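Local coordinates for decapping and exoribonuclease protein 1 (Kluyveromyces lactis, PDB 4GPS), which removes the NAD cap and methylguanosine caps from the 5' ends of RNAs and degrades RNA as a metal-dependent 5'-3' exoribonuclease, at residues I186-C191 with E196-L201; F400-D405 with L410-A415. All coordinates share one frame; numbering follows the deposited sequence.

Contact 1: I186-C191 with E196-L201; sequences IDIIMC and EPLSLL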
loop_
_atom_site.group_PDB
_atom_site.type_symbol
_atom_site.label_atom_id
_atom_site.label_comp_id
_atom_site.label_asym_id
_atom_site.label_seq_id
_atom_site.Cartn_x
_atom_site.Cartn_y
_atom_site.Cartn_z
ATOM N N ILE A 186 0.869 3.778 3.284
ATOM C CA ILE A 186 0.971 2.592 4.091
ATOM C C ILE A 186 1.972 2.830 5.263
ATOM O O ILE A 186 1.656 2.513 6.420
ATOM C CB ILE A 186 1.407 1.369 3.235
ATOM C CG1 ILE A 186 0.296 1.012 2.261
ATOM C CG2 ILE A 186 1.696 0.143 4.125
ATOM C CD1 ILE A 186 0.795 0.253 1.051
ATOM N N ASP A 187 3.150 3.404 4.986
ATOM C CA ASP A 187 4.138 3.618 6.052
ATOM C C ASP A 187 3.564 4.433 7.208
ATOM O O ASP A 187 3.804 4.121 8.369
ATOM C CB ASP A 187 5.410 4.363 5.577
ATOM C CG ASP A 187 6.292 3.541 4.630
ATOM O OD1 ASP A 187 6.408 2.298 4.798
ATOM O OD2 ASP A 187 6.885 4.168 3.711
ATOM N N ILE A 188 2.837 5.495 6.881
ATOM C CA ILE A 188 2.268 6.344 7.891
ATOM C C ILE A 188 1.220 5.609 8.720
ATOM O O ILE A 188 1.179 5.784 9.921
ATOM C CB ILE A 188 1.628 7.581 7.258
ATOM C CG1 ILE A 188 2.722 8.497 6.722
ATOM C CG2 ILE A 188 0.698 8.274 8.286
ATOM C CD1 ILE A 188 2.249 9.423 5.597
ATOM N N ILE A 189 0.388 4.782 8.090
ATOM C CA ILE A 189 -0.630 4.069 8.837
ATOM C C ILE A 189 0.030 3.003 9.725
ATOM O O ILE A 189 -0.483 2.679 10.803
ATOM C CB ILE A 189 -1.654 3.397 7.879
ATOM C CG1 ILE A 189 -2.393 4.471 7.095
ATOM C CG2 ILE A 189 -2.677 2.566 8.653
ATOM C CD1 ILE A 189 -3.021 3.925 5.785
ATOM N N MET A 190 1.171 2.479 9.279
ATOM C CA MET A 190 1.873 1.427 10.004
ATOM C C MET A 190 2.665 1.841 11.250
ATOM O O MET A 190 3.104 0.973 12.009
ATOM C CB MET A 190 2.816 0.677 9.042
ATOM C CG MET A 190 2.099 -0.335 8.144
ATOM S SD MET A 190 1.250 -1.715 9.026
ATOM C CE MET A 190 2.721 -2.814 9.316
ATOM N N CYS A 191 2.859 3.142 11.470
ATOM C CA CYS A 191 3.649 3.601 12.623
ATOM C C CYS A 191 3.371 2.896 13.947
ATOM O O CYS A 191 4.280 2.372 14.570
ATOM C CB CYS A 191 3.526 5.127 12.802
ATOM S SG CYS A 191 4.365 6.029 11.486
ATOM N N GLU A 196 10.328 0.564 14.317
ATOM C CA GLU A 196 11.260 1.492 13.671
ATOM C C GLU A 196 10.479 2.792 13.488
ATOM O O GLU A 196 9.249 2.777 13.458
ATOM C CB GLU A 196 11.699 1.011 12.280
ATOM C CG GLU A 196 12.018 -0.471 12.105
ATOM C CD GLU A 196 13.356 -0.893 12.698
ATOM O OE1 GLU A 196 13.784 -2.022 12.371
ATOM O OE2 GLU A 196 13.974 -0.121 13.479
ATOM N N PRO A 197 11.175 3.935 13.377
ATOM C CA PRO A 197 10.453 5.199 13.196
ATOM C C PRO A 197 10.166 5.456 11.713
ATOM O O PRO A 197 10.558 4.672 10.849
ATOM C CB PRO A 197 11.414 6.237 13.793
ATOM C CG PRO A 197 12.737 5.704 13.365
ATOM C CD PRO A 197 12.605 4.180 13.634
ATOM N N LEU A 198 9.481 6.563 11.441
ATOM C CA LEU A 198 9.122 6.982 10.090
ATOM C C LEU A 198 9.708 8.370 9.854
ATOM O O LEU A 198 9.666 9.233 10.744
ATOM C CB LEU A 198 7.587 7.070 9.925
ATOM C CG LEU A 198 7.065 7.701 8.616
ATOM C CD1 LEU A 198 7.706 6.959 7.433
ATOM C CD2 LEU A 198 5.567 7.593 8.497
ATOM N N SER A 199 10.227 8.586 8.651
ATOM C CA SER A 199 10.781 9.868 8.288
ATOM C C SER A 199 10.373 10.128 6.835
ATOM O O SER A 199 10.624 9.305 5.947
ATOM C CB SER A 199 12.304 9.809 8.431
ATOM O OG SER A 199 12.888 11.039 8.090
ATOM N N LEU A 200 9.753 11.273 6.586
ATOM C CA LEU A 200 9.297 11.576 5.241
ATOM C C LEU A 200 9.382 13.073 5.000
ATOM O O LEU A 200 9.680 13.829 5.918
ATOM C CB LEU A 200 7.820 11.116 5.064
ATOM C CG LEU A 200 7.456 9.620 5.049
ATOM C CD1 LEU A 200 5.940 9.389 5.042
ATOM C CD2 LEU A 200 8.067 9.016 3.834
ATOM N N LEU A 201 9.102 13.488 3.762
ATOM C CA LEU A 201 9.069 14.893 3.365
ATOM C C LEU A 201 7.656 15.181 2.910
ATOM O O LEU A 201 7.042 14.379 2.201
ATOM C CB LEU A 201 10.018 15.171 2.205
ATOM C CG LEU A 201 11.509 15.034 2.496
ATOM C CD1 LEU A 201 12.263 15.661 1.328
ATOM C CD2 LEU A 201 11.887 15.740 3.812
HETATM O O HOH W 1 6.882 3.251 15.316
#
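In the helix-loop-strand unit of the RAI1-like PD-(D/E)XK nuclease fold that runs from helix 182-190 into strand 198-204, Leu-198 packs against Asp-187, Ile-188 and Cys-191. The short segments 186-190 and 198-201 run at 142° to each other, with axes 9.3 Å apart at closest approach, a spacing bridged by side chains: no hydrogen bond joins the two segments directly. Leu-198 carries most of the contact, touching three residues of segment 186-191. A chi1 of 171° swings its CG away from the backbone N, and its two methyls meet different residues. CD2 lies 3.5 Å from Ile-188 CG1 and is also met by the sulfur, Cys-191 SG standing 3.6 Å away, whereas CD1 sits 3.9 Å from Asp-187 CB. Two residues further along the strand, Leu-200 CD1 touches Ile-188 CD1 at 3.7 Å, so the Ile-188 branch running through CG1 to CD1 is met obliquely by both leucines. Near the loop, a water lies 2.8 Å from Cys-191 O and 3.0 Å from Glu-196 O.

While the CB of Asp-187 takes part in this apolar packing, its OD1 makes a salt bridge to Arg-313 of helix 305-319. Helix 370-393 covers another flank, with Ile-380 and Phe-381 against Ile-188 and Trp-376 NE1 hydrogen-bonded to Ile-188 O. Helix 182-190 is thereby packed against two other helices as well as strand 198-204, which is itself flanked by strands 210-213 and 399-404.

Contact 2: F400-D405 with L410-A415; sequences FKVQID and LSISPA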
loop_
_atom_site.group_PDB
_atom_site.type_symbol
_atom_site.label_atom_id
_atom_site.label_comp_id
_atom_site.label_asym_id
_atom_site.label_seq_id
_atom_site.Cartn_x
_atom_site.Cartn_y
_atom_site.Cartn_z
ATOM N N PHE A 400 8.744 20.305 4.463
ATOM C CA PHE A 400 8.965 19.932 5.855
ATOM C C PHE A 400 9.416 18.486 6.074
ATOM O O PHE A 400 8.965 17.577 5.380
ATOM C CB PHE A 400 7.659 20.140 6.657
ATOM C CG PHE A 400 7.161 21.560 6.665
ATOM C CD1 PHE A 400 6.456 22.076 5.578
ATOM C CD2 PHE A 400 7.456 22.404 7.729
ATOM C CE1 PHE A 400 6.057 23.409 5.548
ATOM C CE2 PHE A 400 7.056 23.751 7.699
ATOM C CZ PHE A 400 6.357 24.249 6.609
ATOM N N LYS A 401 10.301 18.269 7.045
ATOM C CA LYS A 401 10.728 16.914 7.362
ATOM C C LYS A 401 9.698 16.425 8.370
ATOM O O LYS A 401 9.488 17.063 9.403
ATOM C CB LYS A 401 12.109 16.883 8.015
ATOM C CG LYS A 401 13.269 17.231 7.099
ATOM C CD LYS A 401 14.581 16.746 7.711
ATOM C CE LYS A 401 15.768 16.995 6.785
ATOM N NZ LYS A 401 16.984 16.282 7.296
ATOM N N VAL A 402 9.053 15.300 8.078
ATOM C CA VAL A 402 8.047 14.782 8.976
ATOM C C VAL A 402 8.548 13.506 9.599
ATOM O O VAL A 402 8.969 12.565 8.885
ATOM C CB VAL A 402 6.707 14.525 8.242
ATOM C CG1 VAL A 402 5.744 13.854 9.173
ATOM C CG2 VAL A 402 6.112 15.839 7.756
ATOM N N GLN A 403 8.526 13.470 10.934
ATOM C CA GLN A 403 8.996 12.284 11.642
ATOM C C GLN A 403 8.088 11.824 12.734
ATOM O O GLN A 403 7.421 12.628 13.412
ATOM C CB GLN A 403 10.392 12.513 12.209
ATOM C CG GLN A 403 11.388 12.667 11.105
ATOM C CD GLN A 403 12.673 13.266 11.573
ATOM O OE1 GLN A 403 13.390 12.663 12.366
ATOM N NE2 GLN A 403 12.977 14.468 11.087
ATOM N N ILE A 404 8.081 10.512 12.907
ATOM C CA ILE A 404 7.261 9.904 13.914
ATOM C C ILE A 404 8.048 8.836 14.676
ATOM O O ILE A 404 8.457 7.837 14.089
ATOM C CB ILE A 404 5.990 9.305 13.274
ATOM C CG1 ILE A 404 5.205 10.411 12.568
ATOM C CG2 ILE A 404 5.096 8.666 14.360
ATOM C CD1 ILE A 404 3.784 9.955 12.060
ATOM N N ASP A 405 8.278 9.092 15.972
ATOM C CA ASP A 405 8.984 8.199 16.918
ATOM C C ASP A 405 8.337 6.845 16.935
ATOM O O ASP A 405 7.227 6.676 16.442
ATOM C CB ASP A 405 8.787 8.649 18.379
ATOM C CG ASP A 405 9.741 9.668 18.795
ATOM O OD1 ASP A 405 10.885 9.611 18.302
ATOM O OD2 ASP A 405 9.351 10.519 19.622
ATOM N N LEU A 410 5.182 12.958 16.949
ATOM C CA LEU A 410 5.311 13.597 15.651
ATOM C C LEU A 410 6.245 14.807 15.694
ATOM O O LEU A 410 6.097 15.659 16.552
ATOM C CB LEU A 410 3.910 14.049 15.166
ATOM C CG LEU A 410 3.871 15.065 14.015
ATOM C CD1 LEU A 410 4.398 14.380 12.763
ATOM C CD2 LEU A 410 2.459 15.609 13.802
ATOM N N SER A 411 7.195 14.876 14.761
ATOM C CA SER A 411 8.139 16.003 14.649
ATOM C C SER A 411 8.123 16.651 13.263
ATOM O O SER A 411 8.329 15.969 12.263
ATOM C CB SER A 411 9.567 15.553 14.932
ATOM O OG SER A 411 9.820 15.605 16.308
ATOM N N ILE A 412 7.891 17.960 13.212
ATOM C CA ILE A 412 7.864 18.698 11.949
ATOM C C ILE A 412 8.802 19.916 12.005
ATOM O O ILE A 412 8.668 20.792 12.853
ATOM C CB ILE A 412 6.444 19.214 11.599
ATOM C CG1 ILE A 412 5.445 18.061 11.596
ATOM C CG2 ILE A 412 6.451 19.830 10.210
ATOM C CD1 ILE A 412 4.019 18.462 11.204
ATOM N N SER A 413 9.764 19.969 11.101
ATOM C CA SER A 413 10.694 21.087 11.053
ATOM C C SER A 413 10.892 21.416 9.584
ATOM O O SER A 413 10.861 20.530 8.726
ATOM C CB SER A 413 12.016 20.704 11.702
ATOM O OG SER A 413 12.401 19.438 11.240
ATOM N N PRO A 414 11.103 22.695 9.275
ATOM C CA PRO A 414 11.288 23.111 7.883
ATOM C C PRO A 414 12.563 22.589 7.248
ATOM O O PRO A 414 13.588 22.491 7.907
ATOM C CB PRO A 414 11.257 24.638 7.978
ATOM C CG PRO A 414 11.899 24.895 9.297
ATOM C CD PRO A 414 11.331 23.815 10.207
ATOM N N ALA A 415 12.475 22.222 5.973
ATOM C CA ALA A 415 13.631 21.746 5.221
ATOM C C ALA A 415 14.051 22.923 4.335
ATOM O O ALA A 415 13.225 23.771 4.008
ATOM C CB ALA A 415 13.249 20.565 4.380
#
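Lys-401 with Ser-413 and Gln-403 with Ser-411 are the hydrogen-bonded pairs of an antiparallel beta hairpin formed by strands 399-404 and 409-414. The segment axes run at 167° and approach to 4.6 Å. At the Gln-403 pair the bonds are well formed in both directions, Ser-411 N to Gln-403 O at 2.6 Å and Gln-403 N to Ser-411 O at 2.8 Å. The Lys-401 pair is lopsided, since Lys-401 N reaches Ser-413 O at 2.9 Å, nearly straight at the hydrogen (163°), but the return bond from Ser-413 N to Lys-401 O is weak at 3.4 Å.

Side chains alternate between two faces. Lys-401, Gln-403, Ser-411 and Ser-413 occupy the more polar one, while Val-402, Ile-404, Leu-410 and Ile-412 form the buried apolar one. There the chi1 of Leu-410, 164°, sets CG beside the carbonyl carbon and brings CD1 toward strand 399-404, 3.9 Å from Val-402 CG1 and 4.1 Å from Ile-404 CG1.

Helix 370-393 covers this apolar face, placing Val-383 against Leu-410 and Leu-391 against both Ile-412 and Phe-400. Strand 198-204 continues the sheet beside 399-404, and strand 60-63 does so beside 409-414. Near the end of the hairpin remote from its turn, the Phe-400 ring meets Ile-412 obliquely, its CD2 lying 3.7 Å from Ile-412 CG2.

Overall arrangement
Contacts 1 and 2 have centres 11 Å apart and share a sheet, because strands 198-204 and 399-404 are antiparallel neighbours. Two probable hydrogen bonds couple them directly: Leu-200 O to Val-402 N at 2.7 Å and Leu-198 O to Ile-404 N at 3.0 Å. Helix 370-393 packs on both contacts. Contact 1 lies nearer the substrate site inferred by similarity, the Asp-187 side chain being about 10 Å from that of Gln-317 and about 11 Å from that of Lys-295. Contact 2 is structural packing away from those residues and the metal ligands.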